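Local structure of ferric vibriobactin ABC transporter, periplasmic ferric vibriobactin-binding protein (Vibrio cholerae, 3R5T) at residues A[57-62]-A[271-276]; A[159-164]-A[227-232]; A[168-173]-A[217-222]; A[179-184]-A[198-203]. The protein binds ferric vibriobactin in the periplasm and probably delivers the iron-siderophore complex to its partner ABC transporter for uptake. All coordinates share one frame; numbering follows the deposited sequence.

Contact 1. Residues A[57-62]-A[271-276]; sequences EQWRKL and DLFSAR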
# COMPACT_ATOMS: atom_id res chain seq x y z
N GLU A 57 -1.33 6.71 9.37
CA GLU A 57 -0.41 7.38 10.30
C GLU A 57 0.97 7.66 9.72
O GLU A 57 1.63 8.61 10.13
CB GLU A 57 -0.29 6.58 11.60
CG GLU A 57 0.44 7.31 12.71
CD GLU A 57 -0.27 8.58 13.19
OE1 GLU A 57 -1.46 8.81 12.87
OE2 GLU A 57 0.39 9.36 13.91
N GLN A 58 1.40 6.84 8.77
CA GLN A 58 2.71 7.07 8.18
C GLN A 58 2.84 8.44 7.49
O GLN A 58 3.97 8.94 7.33
CB GLN A 58 3.10 5.96 7.21
CG GLN A 58 2.17 5.81 6.00
CD GLN A 58 1.07 4.81 6.20
OE1 GLN A 58 0.68 4.51 7.35
NE2 GLN A 58 0.53 4.28 5.10
N TRP A 59 1.72 9.01 7.04
CA TRP A 59 1.74 10.30 6.33
C TRP A 59 0.79 11.37 6.88
O TRP A 59 0.75 12.48 6.36
CB TRP A 59 1.58 10.16 4.80
CG TRP A 59 0.41 9.36 4.32
CD1 TRP A 59 0.43 8.09 3.83
CD2 TRP A 59 -0.96 9.78 4.28
NE1 TRP A 59 -0.83 7.68 3.49
CE2 TRP A 59 -1.71 8.70 3.75
CE3 TRP A 59 -1.63 10.96 4.62
CZ2 TRP A 59 -3.09 8.77 3.56
CZ3 TRP A 59 -2.99 11.03 4.42
CH2 TRP A 59 -3.70 9.95 3.90
N ARG A 60 0.07 11.04 7.95
CA ARG A 60 -0.90 11.98 8.51
C ARG A 60 -0.29 13.35 8.80
O ARG A 60 -0.86 14.38 8.40
CB ARG A 60 -1.52 11.43 9.80
CG ARG A 60 -2.60 12.34 10.42
CD ARG A 60 -3.09 11.81 11.75
NE ARG A 60 -2.00 11.55 12.68
CZ ARG A 60 -1.44 12.46 13.46
NH1 ARG A 60 -1.86 13.73 13.44
NH2 ARG A 60 -0.45 12.11 14.27
N LYS A 61 0.83 13.38 9.50
CA LYS A 61 1.41 14.66 9.89
C LYS A 61 1.85 15.48 8.68
O LYS A 61 1.70 16.71 8.67
CB LYS A 61 2.59 14.47 10.85
CG LYS A 61 2.17 13.86 12.18
CD LYS A 61 3.32 13.83 13.18
CE LYS A 61 4.44 12.91 12.71
NZ LYS A 61 4.00 11.49 12.59
N LEU A 62 2.38 14.81 7.65
CA LEU A 62 2.73 15.47 6.41
C LEU A 62 1.48 16.04 5.71
O LEU A 62 1.50 17.16 5.21
CB LEU A 62 3.50 14.52 5.48
CG LEU A 62 3.97 15.12 4.16
CD1 LEU A 62 4.96 16.25 4.41
CD2 LEU A 62 4.60 14.05 3.28
N ASP A 271 3.13 2.70 0.90
CA ASP A 271 3.47 3.89 0.14
C ASP A 271 4.93 4.19 0.50
O ASP A 271 5.54 3.47 1.28
CB ASP A 271 2.50 5.04 0.49
CG ASP A 271 2.37 5.24 1.96
OD1 ASP A 271 1.23 5.16 2.48
OD2 ASP A 271 3.41 5.51 2.60
N LEU A 272 5.50 5.25 -0.06
CA LEU A 272 6.89 5.59 0.23
C LEU A 272 7.15 5.66 1.73
O LEU A 272 8.18 5.19 2.22
CB LEU A 272 7.24 6.92 -0.40
CG LEU A 272 8.61 7.47 -0.01
CD1 LEU A 272 9.77 6.57 -0.45
CD2 LEU A 272 8.76 8.89 -0.58
N PHE A 273 6.20 6.24 2.47
CA PHE A 273 6.40 6.48 3.88
C PHE A 273 6.35 5.21 4.71
O PHE A 273 7.23 4.96 5.54
CB PHE A 273 5.42 7.56 4.34
CG PHE A 273 5.45 8.76 3.45
CD1 PHE A 273 4.48 8.97 2.49
CD2 PHE A 273 6.52 9.64 3.52
CE1 PHE A 273 4.56 10.07 1.64
CE2 PHE A 273 6.60 10.74 2.68
CZ PHE A 273 5.62 10.95 1.74
N SER A 274 5.34 4.37 4.48
CA SER A 274 5.32 3.11 5.22
C SER A 274 6.41 2.16 4.74
O SER A 274 6.93 1.38 5.54
CB SER A 274 3.95 2.43 5.16
OG SER A 274 3.50 2.27 3.83
N ALA A 275 6.77 2.25 3.46
CA ALA A 275 7.85 1.42 2.92
C ALA A 275 9.16 1.74 3.64
O ALA A 275 9.91 0.84 4.01
CB ALA A 275 7.99 1.63 1.40
N ARG A 276 9.43 3.03 3.83
CA ARG A 276 10.62 3.41 4.60
C ARG A 276 10.59 2.83 6.01
O ARG A 276 11.61 2.32 6.49
CB ARG A 276 10.73 4.93 4.69
CG ARG A 276 11.30 5.59 3.46
CD ARG A 276 11.27 7.10 3.61
NE ARG A 276 11.85 7.73 2.43
CZ ARG A 276 11.60 8.98 2.05
NH1 ARG A 276 10.79 9.75 2.76
NH2 ARG A 276 12.18 9.46 0.96
O HOH W 1 -1.68 5.87 1.57

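Contact 2. Residues A[159-164]-A[227-232]; sequences DLPKGR and AETTFL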
# COMPACT_ATOMS: atom_id res chain seq x y z
N ASP A 159 21.04 -9.64 6.70
CA ASP A 159 21.26 -11.06 6.87
C ASP A 159 19.91 -11.70 7.19
O ASP A 159 19.58 -11.91 8.35
CB ASP A 159 22.27 -11.33 7.99
CG ASP A 159 23.70 -11.07 7.57
OD1 ASP A 159 24.55 -10.84 8.46
OD2 ASP A 159 24.00 -11.09 6.35
N LEU A 160 19.13 -11.97 6.14
CA LEU A 160 17.80 -12.54 6.31
C LEU A 160 17.87 -14.00 6.71
O LEU A 160 18.85 -14.69 6.42
CB LEU A 160 17.01 -12.40 5.02
CG LEU A 160 16.71 -10.97 4.56
CD1 LEU A 160 16.25 -10.98 3.10
CD2 LEU A 160 15.67 -10.31 5.48
N PRO A 161 16.81 -14.49 7.38
CA PRO A 161 16.74 -15.91 7.71
C PRO A 161 16.81 -16.73 6.43
O PRO A 161 16.42 -16.24 5.36
CB PRO A 161 15.35 -16.05 8.35
CG PRO A 161 15.03 -14.69 8.85
CD PRO A 161 15.61 -13.76 7.82
N LYS A 162 17.30 -17.96 6.53
CA LYS A 162 17.35 -18.84 5.37
C LYS A 162 15.94 -19.18 4.90
O LYS A 162 15.01 -19.22 5.70
CB LYS A 162 18.11 -20.12 5.71
CG LYS A 162 19.48 -19.87 6.31
CD LYS A 162 20.29 -18.93 5.42
CE LYS A 162 21.64 -18.62 6.05
NZ LYS A 162 22.46 -17.71 5.18
N GLY A 163 15.79 -19.40 3.60
CA GLY A 163 14.53 -19.86 3.05
C GLY A 163 13.64 -18.73 2.57
O GLY A 163 14.11 -17.77 1.97
N ARG A 164 12.34 -18.85 2.85
CA ARG A 164 11.35 -17.93 2.32
C ARG A 164 10.51 -17.32 3.43
O ARG A 164 10.59 -17.74 4.58
CB ARG A 164 10.42 -18.65 1.36
CG ARG A 164 11.16 -19.45 0.28
CD ARG A 164 10.17 -20.03 -0.72
NE ARG A 164 9.34 -21.07 -0.14
CZ ARG A 164 8.16 -21.42 -0.64
NH1 ARG A 164 7.45 -22.37 -0.06
NH2 ARG A 164 7.69 -20.82 -1.73
N ALA A 227 6.53 -21.30 4.68
CA ALA A 227 7.71 -20.45 4.84
C ALA A 227 8.27 -20.47 6.26
O ALA A 227 7.54 -20.59 7.25
CB ALA A 227 7.43 -19.02 4.37
N GLU A 228 9.58 -20.32 6.32
CA GLU A 228 10.33 -20.35 7.57
C GLU A 228 10.20 -19.04 8.34
O GLU A 228 10.56 -18.98 9.52
CB GLU A 228 11.80 -20.61 7.27
CG GLU A 228 12.07 -21.97 6.63
CD GLU A 228 12.21 -21.93 5.10
OE1 GLU A 228 11.58 -21.09 4.41
OE2 GLU A 228 12.97 -22.78 4.58
N THR A 229 9.68 -18.01 7.68
CA THR A 229 9.53 -16.69 8.28
C THR A 229 8.15 -16.14 7.93
O THR A 229 7.67 -16.34 6.82
CB THR A 229 10.63 -15.73 7.79
OG1 THR A 229 11.91 -16.21 8.24
CG2 THR A 229 10.40 -14.31 8.32
N THR A 230 7.51 -15.49 8.89
CA THR A 230 6.23 -14.85 8.66
C THR A 230 6.28 -13.39 9.09
O THR A 230 6.74 -13.08 10.18
CB THR A 230 5.09 -15.53 9.47
OG1 THR A 230 4.85 -16.84 8.94
CG2 THR A 230 3.78 -14.69 9.40
N PHE A 231 5.82 -12.50 8.21
CA PHE A 231 5.67 -11.10 8.55
C PHE A 231 4.19 -10.78 8.64
O PHE A 231 3.41 -11.14 7.75
CB PHE A 231 6.32 -10.23 7.47
CG PHE A 231 7.82 -10.33 7.42
CD1 PHE A 231 8.60 -9.63 8.32
CD2 PHE A 231 8.46 -11.13 6.47
CE1 PHE A 231 9.98 -9.73 8.30
CE2 PHE A 231 9.84 -11.22 6.42
CZ PHE A 231 10.60 -10.52 7.34
N LEU A 232 3.79 -10.08 9.71
CA LEU A 232 2.39 -9.72 9.92
C LEU A 232 2.12 -8.25 9.62
O LEU A 232 2.73 -7.36 10.22
CB LEU A 232 1.99 -10.07 11.36
CG LEU A 232 1.98 -11.59 11.58
CD1 LEU A 232 2.21 -11.93 13.03
CD2 LEU A 232 0.67 -12.21 11.09
O HOH W 2 12.86 -17.37 5.89
O HOH W 3 9.58 -22.49 2.20

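Contact 3. Residues A[168-173]-A[217-222]; sequences VSYHGP and IHYEHL. With VBN ((4S,5R)-N-{3-[(2,3-dihydroxybenzoyl)amino]propyl}-2-(2,3-dihydroxyphenyl)-N-[3-({[(4S,5R)-2-(2,3-dihydroxyphenyl)-5-met hyl-4,5-dihydro-1,3-oxazol-4-yl]carbonyl}amino)propyl]-5-methyl-4,5-dihydro-1,3-oxazole-4-carboxamide), chain B.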
# COMPACT_ATOMS: atom_id res chain seq x y z
N VAL A 168 1.25 -12.02 6.11
CA VAL A 168 -0.08 -12.41 6.52
C VAL A 168 -0.83 -11.24 7.15
O VAL A 168 -0.27 -10.47 7.91
CB VAL A 168 0.00 -13.55 7.57
CG1 VAL A 168 -1.38 -13.89 8.14
CG2 VAL A 168 0.68 -14.79 6.99
N SER A 169 -2.12 -11.14 6.82
CA SER A 169 -3.07 -10.30 7.56
C SER A 169 -3.88 -11.23 8.46
O SER A 169 -4.70 -12.00 8.00
CB SER A 169 -3.97 -9.55 6.60
OG SER A 169 -4.86 -8.70 7.31
N TYR A 170 -3.61 -11.14 9.76
CA TYR A 170 -4.15 -12.10 10.73
C TYR A 170 -5.30 -11.56 11.54
O TYR A 170 -5.22 -10.46 12.09
CB TYR A 170 -3.03 -12.54 11.67
CG TYR A 170 -3.42 -13.52 12.75
CD1 TYR A 170 -3.69 -14.85 12.45
CD2 TYR A 170 -3.45 -13.13 14.09
CE1 TYR A 170 -4.01 -15.76 13.45
CE2 TYR A 170 -3.78 -14.04 15.10
CZ TYR A 170 -4.07 -15.35 14.78
OH TYR A 170 -4.38 -16.25 15.78
N HIS A 171 -6.37 -12.35 11.62
CA HIS A 171 -7.54 -11.99 12.42
C HIS A 171 -8.01 -13.11 13.32
O HIS A 171 -9.05 -12.99 13.94
CB HIS A 171 -8.69 -11.52 11.54
CG HIS A 171 -8.36 -10.30 10.75
ND1 HIS A 171 -8.27 -9.05 11.32
CD2 HIS A 171 -8.05 -10.14 9.44
CE1 HIS A 171 -7.93 -8.17 10.40
NE2 HIS A 171 -7.80 -8.80 9.25
N GLY A 172 -7.26 -14.21 13.39
CA GLY A 172 -7.55 -15.29 14.32
C GLY A 172 -8.52 -16.34 13.82
O GLY A 172 -8.97 -16.29 12.68
N PRO A 173 -8.85 -17.30 14.69
CA PRO A 173 -9.73 -18.42 14.34
C PRO A 173 -11.14 -17.98 13.94
O PRO A 173 -11.62 -16.94 14.39
CB PRO A 173 -9.85 -19.23 15.64
CG PRO A 173 -8.97 -18.59 16.64
CD PRO A 173 -8.40 -17.33 16.10
N ILE A 217 -8.65 -16.11 2.67
CA ILE A 217 -8.70 -17.56 2.86
C ILE A 217 -9.40 -17.96 4.17
O ILE A 217 -9.35 -17.21 5.15
CB ILE A 217 -7.26 -18.18 2.84
CG1 ILE A 217 -6.47 -17.69 4.07
CG2 ILE A 217 -6.53 -17.84 1.53
CD1 ILE A 217 -5.11 -18.33 4.23
N HIS A 218 -10.02 -19.14 4.20
CA HIS A 218 -10.48 -19.69 5.47
C HIS A 218 -9.28 -19.83 6.40
O HIS A 218 -8.16 -20.14 5.96
CB HIS A 218 -11.15 -21.05 5.29
CG HIS A 218 -12.43 -21.00 4.52
ND1 HIS A 218 -13.00 -22.13 3.96
CD2 HIS A 218 -13.25 -19.97 4.21
CE1 HIS A 218 -14.12 -21.79 3.34
NE2 HIS A 218 -14.29 -20.49 3.48
N TYR A 219 -9.53 -19.59 7.68
CA TYR A 219 -8.52 -19.62 8.73
C TYR A 219 -7.65 -20.87 8.68
O TYR A 219 -6.43 -20.78 8.82
CB TYR A 219 -9.21 -19.55 10.08
CG TYR A 219 -8.33 -19.82 11.28
CD1 TYR A 219 -8.47 -20.99 12.02
CD2 TYR A 219 -7.36 -18.91 11.67
CE1 TYR A 219 -7.69 -21.23 13.12
CE2 TYR A 219 -6.55 -19.15 12.77
CZ TYR A 219 -6.72 -20.32 13.48
OH TYR A 219 -5.96 -20.58 14.59
N GLU A 220 -8.28 -22.03 8.49
CA GLU A 220 -7.56 -23.31 8.51
C GLU A 220 -6.39 -23.36 7.54
O GLU A 220 -5.40 -24.07 7.78
CB GLU A 220 -8.50 -24.49 8.21
CG GLU A 220 -9.46 -24.83 9.34
CD GLU A 220 -10.44 -23.72 9.60
OE1 GLU A 220 -10.89 -23.10 8.61
OE2 GLU A 220 -10.76 -23.48 10.78
N HIS A 221 -6.48 -22.65 6.42
CA HIS A 221 -5.39 -22.68 5.44
C HIS A 221 -4.08 -22.10 5.97
O HIS A 221 -3.01 -22.40 5.43
CB HIS A 221 -5.78 -21.98 4.14
CG HIS A 221 -6.81 -22.71 3.33
ND1 HIS A 221 -6.59 -23.97 2.80
CD2 HIS A 221 -8.06 -22.36 2.94
CE1 HIS A 221 -7.66 -24.36 2.13
NE2 HIS A 221 -8.57 -23.40 2.20
N LEU A 222 -4.16 -21.25 6.99
CA LEU A 222 -2.94 -20.72 7.61
C LEU A 222 -2.02 -21.83 8.08
O LEU A 222 -0.79 -21.69 8.05
CB LEU A 222 -3.27 -19.80 8.80
CG LEU A 222 -3.87 -18.42 8.51
CD1 LEU A 222 -4.16 -17.73 9.82
CD2 LEU A 222 -2.94 -17.56 7.63
C VBN B . -11.81 -5.34 5.77
N VBN B . -11.61 -3.87 3.71
O VBN B . -11.91 -6.33 5.13
CA VBN B . -11.93 -3.96 5.12
CB VBN B . -13.39 -3.37 5.14
CAB VBN B . -6.72 0.89 8.83
OAC VBN B . -7.38 -8.57 6.43
OAD VBN B . -10.91 -0.91 8.41
OAF VBN B . -7.69 -4.29 2.21
OAG VBN B . -10.70 -5.14 -1.29
OAH VBN B . -9.67 -2.02 1.76
OAI VBN B . -9.00 -5.35 4.26
OAJ VBN B . -10.56 -4.69 1.39
OAK VBN B . -9.27 -2.24 4.44
CAL VBN B . -5.31 -7.03 3.12
CAM VBN B . -14.22 -4.26 -0.44
CAN VBN B . -8.78 1.47 2.65
CAO VBN B . -5.87 -5.91 2.42
CAP VBN B . -13.08 -4.62 -1.21
CAQ VBN B . -9.11 0.34 1.84
CAR VBN B . -6.02 -7.62 4.24
CAS VBN B . -14.13 -4.06 0.94
CAT VBN B . -8.64 1.34 4.06
CAU VBN B . -10.69 -7.52 8.12
CAV VBN B . -11.34 -4.39 9.51
CAW VBN B . -10.13 -8.30 6.91
CAX VBN B . -11.02 -3.09 10.28
CAY VBN B . -11.96 -6.71 7.86
CAZ VBN B . -11.71 -4.18 8.03
NBB VBN B . -9.36 -7.53 5.94
NBC VBN B . -9.80 -2.46 9.77
NBD VBN B . -8.45 -1.29 6.73
OBF VBN B . -8.31 1.05 6.88
CBG VBN B . -7.95 -7.78 5.77
CBH VBN B . -9.88 -1.37 8.79
CBJ VBN B . -12.84 -4.17 3.03
CBK VBN B . -7.13 -5.38 2.84
CBL VBN B . -11.83 -4.79 -0.57
CBM VBN B . -9.30 -0.89 2.47
CBN VBN B . -7.80 -5.94 3.89
CBO VBN B . -11.75 -4.60 0.74
CBP VBN B . -9.17 -1.01 3.83
CBQ VBN B . -7.21 -7.10 4.62
CBR VBN B . -12.93 -4.19 1.53
CBS VBN B . -8.81 0.15 4.65
CBU VBN B . -8.09 0.56 8.27
CBW VBN B . -8.79 -0.03 6.14
CBX VBN B . -8.55 -0.98 8.17
NBY VBN B . -11.77 -5.40 7.22
OG1 VBN B . -13.94 -3.75 3.81
CG2 VBN B . -13.59 -1.94 5.63

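Contact 4. Residues A[179-184]-A[198-203]; sequences VAKAQS and EEPDPA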
# COMPACT_ATOMS: atom_id res chain seq x y z
N VAL A 179 -3.42 -13.63 2.92
CA VAL A 179 -1.99 -13.82 2.68
C VAL A 179 -1.56 -13.08 1.41
O VAL A 179 -2.19 -13.20 0.36
CB VAL A 179 -1.66 -15.33 2.54
CG1 VAL A 179 -0.17 -15.53 2.31
CG2 VAL A 179 -2.14 -16.12 3.77
N ALA A 180 -0.46 -12.34 1.50
CA ALA A 180 -0.02 -11.53 0.36
C ALA A 180 0.33 -12.34 -0.89
O ALA A 180 0.94 -13.40 -0.81
CB ALA A 180 1.19 -10.62 0.74
N LYS A 181 -0.05 -11.79 -2.04
CA LYS A 181 0.21 -12.40 -3.34
C LYS A 181 1.40 -11.71 -4.01
O LYS A 181 1.78 -10.60 -3.63
CB LYS A 181 -1.04 -12.32 -4.22
CG LYS A 181 -2.19 -13.18 -3.70
CD LYS A 181 -3.49 -12.93 -4.45
CE LYS A 181 -3.31 -13.08 -5.94
NZ LYS A 181 -4.63 -13.15 -6.62
N ALA A 182 1.99 -12.40 -4.99
CA ALA A 182 3.24 -11.94 -5.62
C ALA A 182 3.21 -10.52 -6.17
O ALA A 182 4.21 -9.83 -6.09
CB ALA A 182 3.64 -12.93 -6.71
N GLN A 183 2.09 -10.11 -6.73
CA GLN A 183 2.01 -8.78 -7.34
C GLN A 183 1.71 -7.66 -6.34
O GLN A 183 1.67 -6.48 -6.70
CB GLN A 183 0.95 -8.77 -8.45
CG GLN A 183 1.24 -9.77 -9.56
CD GLN A 183 -0.00 -10.18 -10.32
OE1 GLN A 183 -0.07 -11.29 -10.87
NE2 GLN A 183 -1.00 -9.30 -10.35
N SER A 184 1.46 -8.03 -5.08
CA SER A 184 1.13 -7.01 -4.07
C SER A 184 2.28 -6.06 -3.82
O SER A 184 3.47 -6.43 -3.93
CB SER A 184 0.69 -7.68 -2.76
OG SER A 184 1.78 -8.30 -2.09
N GLU A 198 6.75 -16.69 -0.31
CA GLU A 198 5.83 -17.80 -0.53
C GLU A 198 4.52 -17.24 -1.07
O GLU A 198 4.00 -16.23 -0.56
CB GLU A 198 5.59 -18.58 0.76
CG GLU A 198 4.41 -19.56 0.67
CD GLU A 198 4.18 -20.31 1.98
OE1 GLU A 198 4.59 -19.80 3.03
OE2 GLU A 198 3.62 -21.42 1.95
N GLU A 199 3.98 -17.89 -2.09
CA GLU A 199 2.68 -17.52 -2.65
C GLU A 199 1.62 -18.45 -2.07
O GLU A 199 1.82 -19.66 -2.00
CB GLU A 199 2.69 -17.63 -4.18
CG GLU A 199 1.34 -17.36 -4.88
CD GLU A 199 1.07 -15.88 -5.16
OE1 GLU A 199 0.11 -15.56 -5.87
OE2 GLU A 199 1.83 -15.03 -4.67
N PRO A 200 0.49 -17.88 -1.62
CA PRO A 200 -0.60 -18.74 -1.14
C PRO A 200 -1.22 -19.50 -2.31
O PRO A 200 -1.28 -18.97 -3.42
CB PRO A 200 -1.62 -17.74 -0.56
CG PRO A 200 -1.35 -16.46 -1.30
CD PRO A 200 0.12 -16.45 -1.64
N ASP A 201 -1.66 -20.73 -2.08
CA ASP A 201 -2.28 -21.53 -3.13
C ASP A 201 -3.55 -20.83 -3.62
O ASP A 201 -4.46 -20.58 -2.83
CB ASP A 201 -2.61 -22.92 -2.59
CG ASP A 201 -3.08 -23.89 -3.66
OD1 ASP A 201 -3.67 -23.45 -4.67
OD2 ASP A 201 -2.88 -25.11 -3.48
N PRO A 202 -3.61 -20.49 -4.92
CA PRO A 202 -4.78 -19.77 -5.44
C PRO A 202 -6.09 -20.50 -5.18
O PRO A 202 -7.16 -19.88 -5.10
CB PRO A 202 -4.50 -19.69 -6.95
CG PRO A 202 -3.01 -19.78 -7.06
CD PRO A 202 -2.57 -20.69 -5.94
N ALA A 203 -6.02 -21.82 -5.03
CA ALA A 203 -7.23 -22.60 -4.78
C ALA A 203 -7.86 -22.30 -3.43
O ALA A 203 -8.99 -22.70 -3.16
CB ALA A 203 -6.93 -24.09 -4.91
O HOH W 4 2.94 -14.22 1.22

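Contact 1. Residues A[57-62]-A[271-276]
Gln58 and Asp271 meet amide to carboxylate where the loop entering helix 60-65 lies against the first turn of helix 272-286. Gln58 NE2 donates to Asp271 OD1 across 2.9 Å, almost straight at 171°; the acceptor lies close to the amide plane, while the nitrogen approaches the syn side of the carboxylate, somewhat out of its plane. The glutamine gets there by folding back: its CG lies between the backbone N and the carbonyl carbon (chi1 62°), and a bend at chi2 lays the amide beside Ser274 CB. The same OD1 lies in plane at the edge of the Trp59 indole, 3.3 Å from CD1, and a water that accepts from Trp59 NE1 at 2.8 Å can also donate to OD1, though it has more acceptors nearby than protons. Next to this polar group, Phe273 supplies the apolar filling. Its CZ touches Leu62 CD2 at 3.6 Å, the two side chains crossing at about a right angle, and its CD1 packs on Trp59 CB at 3.9 Å.

In the second shell, Asp271 and Ser274 form a capping box: Ser274 N donates to Asp271 OD2 at 2.9 Å, and Asp271 N donates to Ser274 OG at 3.0 Å. Ser274 OG is also tied to the carbonyl of Arg269, and Trp59 rests on Val31, Thr34 and Leu38 of helix 31-39. Aspartate suits the N-cap because its short carboxylate can close the helix start with OD2 while OD1 faces the other segment. Backbone N-H groups gathered there would be expected to favour its ionised form, strengthening its grip on the Gln58 amide.

Contact 2. Residues A[159-164]-A[227-232]
Arg164 and Glu228 join the two connections that lead into strands 165-169 and 229-233, parallel neighbours in the mixed sheet of an alpha/beta lobe. The compact side gathers round the Arg164 backbone. Its N donates to Glu228 OE1 at 2.8 Å along a nearly linear path (174°), meeting the oxygen from above the carboxylate plane. A bend at chi2 (97°) curls the glutamate chain back to this N-H, and the carboxylate then lies against Gly163, whose CA is 3.5 Å from OE1. Glycine fits here twice over: it leaves room for the carboxylate and tolerates backbone angles that would jam a side chain against the preceding carbonyl. Ala227 is small enough for its CB to approach Arg164 O to 3.4 Å, and Thr229 N adds a weak bond to that same oxygen.

Pro161 closes the other end, its CB 3.4 Å from Thr229 OG1. A water fills the angle between the segments, donating to Lys162 O and Arg164 O and accepting from Thr229 OG1, so the threonine hydroxyl has a polar partner beside the proline ring. Pro161 also packs on Phe286 of helix 272-286, which carries the contact toward the lobe's helical layer.

The solvent side is looser. Lys162 leads its amine away from the partner segment, and the Arg164 guanidinium makes no direct salt bridge with Glu228. A second water spans that gap: lying at the edge of the guanidinium, in its plane, it accepts from Arg164 NE at 2.7 Å and donates to Glu228 OE1 over a long 3.3 Å.

Contact 3. Residues A[168-173]-A[217-222]
Pro173 on Tyr219 and Tyr170 on Leu222 make this an aromatic and aliphatic packing contact behind the siderophore pocket, between the loop leaving strand 165-169 and the one leaving strand 214-217. Pro173 CA stands 3.4 Å from the centroid of the Tyr219 ring, only 2° off its normal, a CH-pi contact squarely over the face; the two side chains lie side by side and point the same way. Gly172 contributes through its backbone, with O 3.2 Å from Tyr219 CD2, and its positive phi is one that glycine accepts readily. Leu222 forks between two neighbours: CD1 reaches the edge of the Tyr170 ring, 3.9 Å from CD1 of that ring, while CD2 touches Val168 CG1 at 4.0 Å. Both tyrosines bring their hydroxyls to one carboxylate oxygen of Asp246, which satisfies these polar ends within a largely apolar cluster.

The end of the strand and the loop after it turn Ser169 and His171 to the ligand. Ser169 OG donates to OAC, the catecholamide carbonyl oxygen of vibriobactin, at 2.7 Å; with OG anti to the backbone N (chi1 -178°), the hydroxyl faces the pocket. His171 NE2 donates to the same oxygen at 2.9 Å and 148°, with OAC lying in the ring plane at its edge. Two donors therefore fix this arm of the siderophore, alternating with the residues that pack behind them.

Around the contact, Asn177 of strand 177-180 binds His171 N and Gly172 O, Val168 pairs through its backbone with Phe231 and Ile233 of strand 229-233, and Tyr170 meets Phe243 of helix 237-244 edge to face.

Contact 4. Residues A[179-184]-A[198-203]
Pro200 lies against Val179 and Ala180 at the end of strand 177-180, in the mixed sheet of the C-terminal lobe, and its ring can be followed atom by atom. CB meets Val179 CG1 at 3.9 Å, the two side chains sliding past each other in opposite directions. CG, the tip of the ring, comes 3.8 Å from Val179 O, and CD closes the circuit 3.3 Å from Ala180 O. Proline suits this place: a compact apolar ring fills the space beside a beta-branched valine, and Leu215 of strand 214-217 packs on it as well.

Glu199, modelled in two conformers, adds a less certain polar link. In one of them, CG lies anti to the backbone N (chi1 176°) and a bend at chi2 swings the carboxylate to Ala182, where OE2 accepts from Ala182 N at 2.7 Å in a weak bond bent to 129°. The Ala182 methyl offers little bulk, letting OE2 lie 3.4 Å from its CB. Lys181 sends its amine away to the carbonyl of His211.

Behind this, a type I turn runs from Lys181 to Ser184. Lys181 O accepts from both Ser184 N and Ser184 OG, the hydroxyl at 2.8 Å in the carbonyl plane, and the same serine caps the helix that follows through Ala187 N. A water donating to Ala180 O and Glu198 O, at 3.0 and 2.9 Å, joins two carbonyls that could not bond each other. This chemistry implies a junction of proline packing, carbonyls bridged by water, and a glutamate whose hydrogen bond is weak and belongs to one of two conformers.

Overall arrangement
Contacts 2, 3 and 4 cluster on the mixed sheet built from strands 165-169, 177-180, 214-217, 229-233 and 260-264, their centres 13 to 18 Å apart. Direct links join them: Phe231 of contact 2 bonds Val168 of contact 3, Glu198 of contact 4 bonds Ala227 of contact 2, and Ile217 of contact 3 packs on Val179 of contact 4. Along the chain, contact 4 falls within the span bridged by contact 3, that within contact 2, and all within contact 1. Contact 1 lies 25 to 27 Å from their centres and ties helix 60-65 to helix 272-286, probably near where the chain passes between lobes. Two lobes hold the siderophore between them, contact 3 supplying Ser169 and His171.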